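Side-chain contacts in adenylate isopentenyltransferase (Humulus lupulus, PDB 3A8T), which transfers an isopentenyl group from dimethylallyl diphosphate to ATP, ADP or AMP, a step in the biosynthesis of the plant hormones called cytokinins: residues K316-E319 against I320-Q324; S183-V186 against L187-Y190; F142-A145 against L146-R150; R116-A119 against G120-V123. One frame throughout, in Å; residues are numbered along the deposited sequence.

Contact 1 of 4, residues K316-E319 against I320-Q324; sequences KCTE and IWEKQ
Thr318 and Glu322, one helical turn apart, lie side by side and point the same way, a worked example of i to i+4 neighbours that run together without a polar bond between their ends. The methyl CG2 of Thr318, anti to its own backbone N (OG1 at chi1 -50°), faces Glu322 and stands 3.9 Å from Glu322 OE2. OG1, set beside the backbone N by the same torsion, is hydrogen-bonded back to the carbonyl of Gly314. The Glu322 chain bends at chi2, which brings its carboxylate round beside that methyl, while Glu322 N gives a backbone bond of 2.9 Å to Thr318 O. On another flank Ile320 folds back along the chain, its CD1 only 3.1 Å from Lys316 O, where the backbone bond from Ile320 N to Lys316 O is weak, at 3.4 Å. Trp321 N bonds to Cys317 O, but the indole leads off the turn. Lys323, reported to bind ATP, passes Glu319 O with its CG at 3.5 Å before its chain leads away. Helix 315-338 turns Ile320 and Trp321 onto helix 302-309, and Trp321 also reaches helix 53-61, its NE1 hydrogen-bonded to Asp59.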
loop_
_atom_site.group_PDB
_atom_site.type_symbol
_atom_site.label_atom_id
_atom_site.label_comp_id
_atom_site.label_asym_id
_atom_site.label_seq_id
_atom_site.Cartn_x
_atom_site.Cartn_y
_atom_site.Cartn_z
ATOM N N LYS A 316 -15.043 -12.518 13.933
ATOM C CA LYS A 316 -13.901 -13.378 14.228
ATOM C C LYS A 316 -12.577 -12.712 13.975
ATOM O O LYS A 316 -11.705 -12.738 14.831
ATOM C CB LYS A 316 -13.983 -14.685 13.441
ATOM C CG LYS A 316 -14.853 -15.721 14.111
ATOM C CD LYS A 316 -15.817 -16.396 13.149
ATOM C CE LYS A 316 -16.433 -17.636 13.791
ATOM N NZ LYS A 316 -15.362 -18.638 14.130
ATOM N N CYS A 317 -12.438 -12.107 12.803
ATOM C CA CYS A 317 -11.214 -11.421 12.423
ATOM C C CYS A 317 -10.885 -10.262 13.355
ATOM O O CYS A 317 -9.718 -10.023 13.647
ATOM C CB CYS A 317 -11.327 -10.890 10.997
ATOM S SG CYS A 317 -9.970 -9.782 10.557
ATOM N N THR A 318 -11.919 -9.551 13.811
ATOM C CA THR A 318 -11.729 -8.409 14.689
ATOM C C THR A 318 -11.270 -8.838 16.066
ATOM O O THR A 318 -10.409 -8.201 16.664
ATOM C CB THR A 318 -13.015 -7.589 14.881
ATOM O OG1 THR A 318 -13.604 -7.292 13.612
ATOM C CG2 THR A 318 -12.702 -6.297 15.562
ATOM N N GLU A 319 -11.859 -9.909 16.571
ATOM C CA GLU A 319 -11.496 -10.402 17.876
ATOM C C GLU A 319 -9.983 -10.665 17.976
ATOM O O GLU A 319 -9.311 -10.233 18.912
ATOM C CB GLU A 319 -12.254 -11.712 18.190
ATOM C CG GLU A 319 -13.753 -11.560 18.488
ATOM C CD GLU A 319 -14.400 -12.814 19.172
ATOM O OE1 GLU A 319 -15.596 -12.729 19.581
ATOM O OE2 GLU A 319 -13.730 -13.881 19.309
ATOM N N ILE A 320 -9.487 -11.394 16.987
ATOM C CA ILE A 320 -8.104 -11.842 16.913
ATOM C C ILE A 320 -7.144 -10.700 16.777
ATOM O O ILE A 320 -6.182 -10.597 17.512
ATOM C CB ILE A 320 -7.974 -12.867 15.746
ATOM C CG1 ILE A 320 -8.853 -14.116 16.101
ATOM C CG2 ILE A 320 -6.535 -13.208 15.525
ATOM C CD1 ILE A 320 -9.495 -14.904 14.979
ATOM N N TRP A 321 -7.438 -9.835 15.833
ATOM C CA TRP A 321 -6.669 -8.642 15.596
ATOM C C TRP A 321 -6.598 -7.743 16.847
ATOM O O TRP A 321 -5.565 -7.178 17.176
ATOM C CB TRP A 321 -7.345 -7.927 14.413
ATOM C CG TRP A 321 -6.828 -6.575 14.079
ATOM C CD1 TRP A 321 -7.313 -5.372 14.526
ATOM C CD2 TRP A 321 -5.798 -6.266 13.148
ATOM N NE1 TRP A 321 -6.664 -4.340 13.904
ATOM C CE2 TRP A 321 -5.724 -4.860 13.059
ATOM C CE3 TRP A 321 -4.923 -7.038 12.382
ATOM C CZ2 TRP A 321 -4.811 -4.216 12.228
ATOM C CZ3 TRP A 321 -4.022 -6.397 11.561
ATOM C CH2 TRP A 321 -3.969 -5.012 11.484
ATOM N N GLU A 322 -7.705 -7.628 17.560
ATOM C CA GLU A 322 -7.781 -6.789 18.736
ATOM C C GLU A 322 -6.765 -7.303 19.717
ATOM O O GLU A 322 -5.940 -6.563 20.197
ATOM C CB GLU A 322 -9.203 -6.853 19.326
ATOM C CG GLU A 322 -9.719 -5.500 19.851
ATOM C CD GLU A 322 -11.161 -5.120 19.381
ATOM O OE1 GLU A 322 -12.115 -5.778 19.868
ATOM O OE2 GLU A 322 -11.336 -4.167 18.544
ATOM N N LYS A 323 -6.809 -8.608 19.966
ATOM C CA LYS A 323 -5.902 -9.267 20.897
ATOM C C LYS A 323 -4.477 -9.420 20.410
ATOM O O LYS A 323 -3.550 -9.137 21.141
ATOM C CB LYS A 323 -6.421 -10.667 21.263
ATOM C CG LYS A 323 -7.725 -10.673 22.017
ATOM C CD LYS A 323 -8.326 -12.079 22.196
ATOM C CE LYS A 323 -7.385 -13.066 22.980
ATOM N NZ LYS A 323 -7.061 -12.694 24.421
ATOM N N GLN A 324 -4.297 -9.854 19.177
ATOM C CA GLN A 324 -2.943 -10.101 18.702
ATOM C C GLN A 324 -2.148 -8.984 18.072
ATOM O O GLN A 324 -0.918 -9.015 18.063
ATOM C CB GLN A 324 -2.943 -11.313 17.753
ATOM C CG GLN A 324 -3.530 -12.577 18.393
ATOM C CD GLN A 324 -3.282 -13.861 17.582
ATOM O OE1 GLN A 324 -3.347 -14.960 18.135
ATOM N NE2 GLN A 324 -2.989 -13.729 16.280
#

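Contact 2 of 4, residues S183-V186 against L187-Y190; sequences SVKV and LTDY
Lys185 and Asp189 make the ionic part of the first two turns of helix 184-201, a textbook i to i+4 salt bridge. Lys185 NZ lies 2.8 Å from Asp189 OD1, approaching on the syn side and 21° out of the carboxylate plane, and makes a second, weak bond of 3.0 Å to Asp189 OD2. The ammonium group therefore spans both oxygens, and the two side chains cross obliquely. What brings them together is a double bend in the lysine: chi2 (43°) and chi4 (52°) curl a chain that starts out anti to the backbone N back over the turn.

Backbone bonds form the second group. Thr188 N to Val184 O is short, at 2.6 Å, and Leu187 N to Ser183 O measures 2.9 Å. Asp189 N to Lys185 O and Tyr190 N to Val186 O follow. Leu187 CB sits over the opening carbonyls, 3.4 Å from Val184 O.

Apolar packing makes the third. The Leu187 side chain turns inward to Ala48 and Thr51 of the P-loop and to Ala279 of helix 257-289. Val186 packs on helix 302-309, whose Phe305 meets Tyr190 edge-to-face.

Ser183 holds the N-cap position without a capping bond from its side chain. A helix that starts directly after sheet strand 174-181, with one flank charged and another set against the P-loop, belongs to the alpha/beta architecture of P-loop proteins.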
loop_
_atom_site.group_PDB
_atom_site.type_symbol
_atom_site.label_atom_id
_atom_site.label_comp_id
_atom_site.label_asym_id
_atom_site.label_seq_id
_atom_site.Cartn_x
_atom_site.Cartn_y
_atom_site.Cartn_z
ATOM N N SER A 183 2.345 -14.677 7.835
ATOM C CA SER A 183 3.079 -15.719 7.163
ATOM C C SER A 183 2.873 -15.597 5.644
ATOM O O SER A 183 1.782 -15.302 5.194
ATOM C CB SER A 183 2.600 -17.054 7.659
ATOM O OG SER A 183 3.187 -17.266 8.931
ATOM N N VAL A 184 3.923 -15.814 4.855
ATOM C CA VAL A 184 3.797 -15.682 3.408
ATOM C C VAL A 184 2.583 -16.371 2.818
ATOM O O VAL A 184 1.786 -15.736 2.130
ATOM C CB VAL A 184 5.083 -16.160 2.653
ATOM C CG1 VAL A 184 6.139 -15.054 2.712
ATOM C CG2 VAL A 184 5.635 -17.449 3.253
ATOM N N LYS A 185 2.424 -17.654 3.108
ATOM C CA LYS A 185 1.274 -18.379 2.575
ATOM C C LYS A 185 -0.063 -17.713 2.887
ATOM O O LYS A 185 -0.892 -17.573 2.025
ATOM C CB LYS A 185 1.240 -19.824 3.073
ATOM C CG LYS A 185 0.316 -20.678 2.236
ATOM C CD LYS A 185 0.534 -20.356 0.733
ATOM C CE LYS A 185 -0.257 -21.255 -0.220
ATOM N NZ LYS A 185 -1.714 -21.349 0.080
ATOM N N VAL A 186 -0.289 -17.325 4.131
ATOM C CA VAL A 186 -1.544 -16.668 4.453
ATOM C C VAL A 186 -1.662 -15.337 3.698
ATOM O O VAL A 186 -2.715 -15.016 3.157
ATOM C CB VAL A 186 -1.648 -16.449 5.970
ATOM C CG1 VAL A 186 -2.928 -15.645 6.325
ATOM C CG2 VAL A 186 -1.666 -17.812 6.644
ATOM N N LEU A 187 -0.555 -14.603 3.627
ATOM C CA LEU A 187 -0.515 -13.314 2.976
ATOM C C LEU A 187 -0.836 -13.496 1.513
ATOM O O LEU A 187 -1.704 -12.843 0.966
ATOM C CB LEU A 187 0.844 -12.681 3.175
ATOM C CG LEU A 187 0.979 -11.254 2.623
ATOM C CD1 LEU A 187 -0.101 -10.362 3.208
ATOM C CD2 LEU A 187 2.399 -10.738 2.887
ATOM N N THR A 188 -0.121 -14.412 0.896
ATOM C CA THR A 188 -0.298 -14.802 -0.492
ATOM C C THR A 188 -1.784 -15.057 -0.787
ATOM O O THR A 188 -2.377 -14.455 -1.683
ATOM C CB THR A 188 0.554 -16.077 -0.707
ATOM O OG1 THR A 188 1.885 -15.686 -1.041
ATOM C CG2 THR A 188 -0.006 -16.954 -1.766
ATOM N N ASP A 189 -2.379 -15.966 -0.036
ATOM C CA ASP A 189 -3.779 -16.275 -0.177
ATOM C C ASP A 189 -4.688 -15.070 0.075
ATOM O O ASP A 189 -5.697 -14.878 -0.613
ATOM C CB ASP A 189 -4.155 -17.411 0.782
ATOM C CG ASP A 189 -3.579 -18.753 0.334
ATOM O OD1 ASP A 189 -3.748 -19.770 1.056
ATOM O OD2 ASP A 189 -2.955 -18.796 -0.767
ATOM N N TYR A 190 -4.349 -14.247 1.064
ATOM C CA TYR A 190 -5.216 -13.094 1.312
ATOM C C TYR A 190 -5.131 -12.137 0.154
ATOM O O TYR A 190 -6.127 -11.633 -0.279
ATOM C CB TYR A 190 -4.871 -12.394 2.600
ATOM C CG TYR A 190 -5.639 -11.151 2.787
ATOM C CD1 TYR A 190 -6.974 -11.171 3.209
ATOM C CD2 TYR A 190 -5.043 -9.917 2.519
ATOM C CE1 TYR A 190 -7.701 -9.975 3.345
ATOM C CE2 TYR A 190 -5.747 -8.737 2.676
ATOM C CZ TYR A 190 -7.063 -8.764 3.076
ATOM O OH TYR A 190 -7.728 -7.550 3.145
#

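Contact 3 of 4, residues F142-A145 against L146-R150; sequences FIHA and LLVDR
Ile143 and Leu147 run side by side on one flank of helix 140-147, with Ile143 CG2 3.8 Å from Leu147 CD1. Leu147 CG also lies 3.2 Å from Ile143 O, because chi1 (-61°) sets that carbon beside the leucine's own backbone N. On a different flank His144 and Val148 cross, the imidazole CD2 being 3.6 Å from Val148 CG1; the methyl comes to the ring obliquely. The other methyl, Val148 CG2, falls between its backbone N and carbonyl carbon, from where it reaches toward His144 O.

Beneath these side chains lie the last backbone bonds of the helix. Leu146 N donates to Phe142 O (3.1 Å) and Leu147 N to Ile143 O (3.0 Å). Val148 N still closes a turn on His144 O, at 3.2 Å, although Val148 itself has left helical angles.

Farther out, Ile143 and Leu147 settle on strand 41-46, and Leu146 on Phe115 and Ala119 of helix 112-128. The carbonyls of Ala145, in the last turn, and Val148, just past the helix, accept bonds from Arg116 NH1, and Leu146 O is held by Arg172. At the other end Phe142 stacks on Phe115 and packs on Lys73, a residue of the ATP-binding site. A short helix leaving strand 132-136 and carrying the ATP-binding residues Asn140 and Ser141 at its start fits the parallel alpha/beta fold of P-loop enzymes.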
loop_
_atom_site.group_PDB
_atom_site.type_symbol
_atom_site.label_atom_id
_atom_site.label_comp_id
_atom_site.label_asym_id
_atom_site.label_seq_id
_atom_site.Cartn_x
_atom_site.Cartn_y
_atom_site.Cartn_z
ATOM N N PHE A 142 10.579 5.131 0.060
ATOM C CA PHE A 142 10.035 6.387 0.566
ATOM C C PHE A 142 10.272 6.480 2.054
ATOM O O PHE A 142 10.611 7.538 2.559
ATOM C CB PHE A 142 8.526 6.527 0.267
ATOM C CG PHE A 142 8.213 7.166 -1.088
ATOM C CD1 PHE A 142 9.185 7.256 -2.088
ATOM C CD2 PHE A 142 6.947 7.691 -1.357
ATOM C CE1 PHE A 142 8.899 7.868 -3.321
ATOM C CE2 PHE A 142 6.675 8.289 -2.591
ATOM C CZ PHE A 142 7.653 8.377 -3.557
ATOM N N ILE A 143 10.096 5.377 2.760
ATOM C CA ILE A 143 10.327 5.392 4.186
ATOM C C ILE A 143 11.790 5.775 4.475
ATOM O O ILE A 143 12.067 6.615 5.329
ATOM C CB ILE A 143 10.045 4.036 4.804
ATOM C CG1 ILE A 143 8.546 3.702 4.720
ATOM C CG2 ILE A 143 10.483 4.038 6.242
ATOM C CD1 ILE A 143 8.213 2.177 4.838
ATOM N N HIS A 144 12.724 5.157 3.775
ATOM C CA HIS A 144 14.156 5.454 3.961
ATOM C C HIS A 144 14.545 6.884 3.571
ATOM O O HIS A 144 15.211 7.579 4.327
ATOM C CB HIS A 144 15.010 4.407 3.203
ATOM C CG HIS A 144 16.348 4.905 2.767
ATOM N ND1 HIS A 144 16.529 5.638 1.605
ATOM C CD2 HIS A 144 17.569 4.813 3.340
ATOM C CE1 HIS A 144 17.797 5.979 1.484
ATOM N NE2 HIS A 144 18.449 5.491 2.524
ATOM N N ALA A 145 14.128 7.330 2.398
ATOM C CA ALA A 145 14.441 8.680 1.972
ATOM C C ALA A 145 14.018 9.681 3.047
ATOM O O ALA A 145 14.781 10.586 3.392
ATOM C CB ALA A 145 13.726 9.008 0.672
ATOM N N LEU A 146 12.810 9.505 3.572
ATOM C CA LEU A 146 12.291 10.407 4.572
ATOM C C LEU A 146 12.990 10.367 5.910
ATOM O O LEU A 146 13.273 11.411 6.466
ATOM C CB LEU A 146 10.802 10.158 4.809
ATOM C CG LEU A 146 10.222 10.910 6.022
ATOM C CD1 LEU A 146 10.117 12.412 5.698
ATOM C CD2 LEU A 146 8.866 10.382 6.345
ATOM N N LEU A 147 13.293 9.170 6.411
ATOM C CA LEU A 147 13.878 8.997 7.735
ATOM C C LEU A 147 15.370 9.251 7.945
ATOM O O LEU A 147 15.745 9.647 9.048
ATOM C CB LEU A 147 13.528 7.604 8.278
ATOM C CG LEU A 147 12.042 7.256 8.488
ATOM C CD1 LEU A 147 11.937 5.943 9.240
ATOM C CD2 LEU A 147 11.350 8.339 9.269
ATOM N N VAL A 148 16.225 9.035 6.948
ATOM C CA VAL A 148 17.654 9.271 7.181
ATOM C C VAL A 148 18.082 10.733 7.491
ATOM O O VAL A 148 17.376 11.708 7.241
ATOM C CB VAL A 148 18.586 8.752 6.007
ATOM C CG1 VAL A 148 18.519 7.221 5.896
ATOM C CG2 VAL A 148 18.243 9.432 4.720
ATOM N N ASP A 149 19.266 10.839 8.065
ATOM C CA ASP A 149 19.842 12.115 8.411
ATOM C C ASP A 149 20.319 12.877 7.182
ATOM O O ASP A 149 20.117 14.074 7.061
ATOM C CB ASP A 149 20.993 11.898 9.374
ATOM C CG ASP A 149 20.852 12.743 10.595
ATOM O OD1 ASP A 149 20.521 13.949 10.413
ATOM O OD2 ASP A 149 21.062 12.199 11.715
ATOM N N ARG A 150 20.982 12.178 6.281
ATOM C CA ARG A 150 21.425 12.815 5.055
ATOM C C ARG A 150 20.923 11.932 3.924
ATOM O O ARG A 150 21.226 10.747 3.855
ATOM C CB ARG A 150 22.955 12.967 5.000
ATOM C CG ARG A 150 23.524 14.101 5.853
ATOM C CD ARG A 150 24.657 14.845 5.116
ATOM N NE ARG A 150 24.137 15.546 3.922
ATOM C CZ ARG A 150 24.509 16.766 3.510
ATOM N NH1 ARG A 150 25.422 17.458 4.190
ATOM N NH2 ARG A 150 23.953 17.298 2.423
#

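Contact 4 of 4, residues R116-A119 against G120-V123; sequences RSLA and GKAV
Lys121 reaches back one turn along helix 112-128 to Ser117, and its course illustrates how a long extended chain can follow a helix surface rather than leave it. Its CB begins 3.3 Å from Leu118 O. Beside the backbone N at chi1 -76°, CG comes 3.2 Å from Ser117 O, the same carbonyl that accepts the lysine's own N-H at 3.2 Å. CD stays over that oxygen, and CE lies near both Ser117 O and Ser117 OG. The chain beyond CG is extended throughout, a straight run that carries NZ to the serine hydroxyl, where it donates a hydrogen bond of 3.0 Å to Ser117 OG. A chi1 of 158° puts that OG beside the Ser117 carbonyl carbon, on the side along which the lysine chain passes Ser117 O. Leu118 crosses the lysine, with Leu118 CD2 3.9 Å from Lys121 NZ, so the ammonium end has a polar neighbour and an apolar one.

Elsewhere along the turn, Gly120 N bonds to Arg116 O at 2.9 Å, and Val123 N to Ala119 O at 2.8 Å. The face bearing Ala119, Ala122 and Val123 packs on Ile69 of strand 66-70, whereas Arg116 NH1 turns to the end of helix 140-147.

Chemically, the Lys121 contact pairs a cation with an uncharged hydroxyl, so it is a hydrogen bond and not a salt bridge. The bond probably directs the ammonium group while leaving its charge uncompensated by this partner, and since Lys121 is exposed, solvent probably shares in stabilising that charge.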
loop_
_atom_site.group_PDB
_atom_site.type_symbol
_atom_site.label_atom_id
_atom_site.label_comp_id
_atom_site.label_asym_id
_atom_site.label_seq_id
_atom_site.Cartn_x
_atom_site.Cartn_y
_atom_site.Cartn_z
ATOM N N ARG A 116 10.550 13.068 0.593
ATOM C CA ARG A 116 11.267 13.493 1.794
ATOM C C ARG A 116 10.879 14.934 2.127
ATOM O O ARG A 116 10.589 15.270 3.277
ATOM C CB ARG A 116 12.784 13.380 1.564
ATOM C CG ARG A 116 13.657 14.079 2.579
ATOM C CD ARG A 116 15.142 13.898 2.256
ATOM N NE ARG A 116 15.976 14.408 3.355
ATOM C CZ ARG A 116 16.284 13.750 4.483
ATOM N NH1 ARG A 116 15.852 12.501 4.705
ATOM N NH2 ARG A 116 16.983 14.370 5.421
ATOM N N SER A 117 10.840 15.770 1.106
ATOM C CA SER A 117 10.493 17.156 1.307
ATOM C C SER A 117 9.030 17.354 1.785
ATOM O O SER A 117 8.765 17.967 2.846
ATOM C CB SER A 117 10.750 17.894 0.021
ATOM O OG SER A 117 9.989 19.059 -0.010
ATOM N N LEU A 118 8.095 16.852 0.984
ATOM C CA LEU A 118 6.671 16.929 1.301
ATOM C C LEU A 118 6.326 16.322 2.663
ATOM O O LEU A 118 5.650 16.952 3.450
ATOM C CB LEU A 118 5.828 16.220 0.221
ATOM C CG LEU A 118 5.712 16.966 -1.101
ATOM C CD1 LEU A 118 4.768 16.275 -2.082
ATOM C CD2 LEU A 118 5.232 18.337 -0.796
ATOM N N ALA A 119 6.815 15.112 2.934
ATOM C CA ALA A 119 6.526 14.409 4.194
ATOM C C ALA A 119 7.231 14.939 5.457
ATOM O O ALA A 119 6.695 14.865 6.568
ATOM C CB ALA A 119 6.812 12.960 3.997
ATOM N N GLY A 120 8.457 15.413 5.293
ATOM C CA GLY A 120 9.144 16.023 6.412
ATOM C C GLY A 120 8.339 17.248 6.848
ATOM O O GLY A 120 8.247 17.536 8.046
ATOM N N LYS A 121 7.740 17.964 5.891
ATOM C CA LYS A 121 6.923 19.132 6.203
ATOM C C LYS A 121 5.713 18.694 7.073
ATOM O O LYS A 121 5.441 19.284 8.128
ATOM C CB LYS A 121 6.411 19.789 4.907
ATOM C CG LYS A 121 7.449 20.600 4.155
ATOM C CD LYS A 121 6.985 20.915 2.696
ATOM C CE LYS A 121 8.176 21.213 1.728
ATOM N NZ LYS A 121 7.806 21.128 0.238
ATOM N N ALA A 122 5.016 17.657 6.599
ATOM C CA ALA A 122 3.864 17.093 7.269
ATOM C C ALA A 122 4.243 16.571 8.637
ATOM O O ALA A 122 3.462 16.699 9.583
ATOM C CB ALA A 122 3.245 15.971 6.436
ATOM N N VAL A 123 5.416 15.980 8.771
ATOM C CA VAL A 123 5.778 15.480 10.110
ATOM C C VAL A 123 5.837 16.677 11.061
ATOM O O VAL A 123 5.313 16.676 12.155
ATOM C CB VAL A 123 7.131 14.793 10.112
ATOM C CG1 VAL A 123 7.609 14.588 11.473
ATOM C CG2 VAL A 123 7.026 13.483 9.407
#

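Overall arrangement
Along the chain the order is contact 4, contact 3, contact 2, contact 1, each on its own helix: 112-128, 140-147, 184-201 and 315-338. Contacts 3 and 4 are neighbours, their centres 10 Å apart, and they touch through the Arg116 side chain. Contacts 1 and 2 form a looser pair, with centres 17 Å apart and no touch, though both pack on helix 302-309. Between the pairs the centres are 29 to 33 Å apart. Contacts 3 and 4 lie against strands of the parallel sheet (41-46 and 132-136; 66-70), contacts 1 and 2 in the helical layer that includes helix 302-309. Contact 3 lies closest to the bound ATP, while contacts 1 and 2 adjoin the P-loop at Gly52 and Ala48.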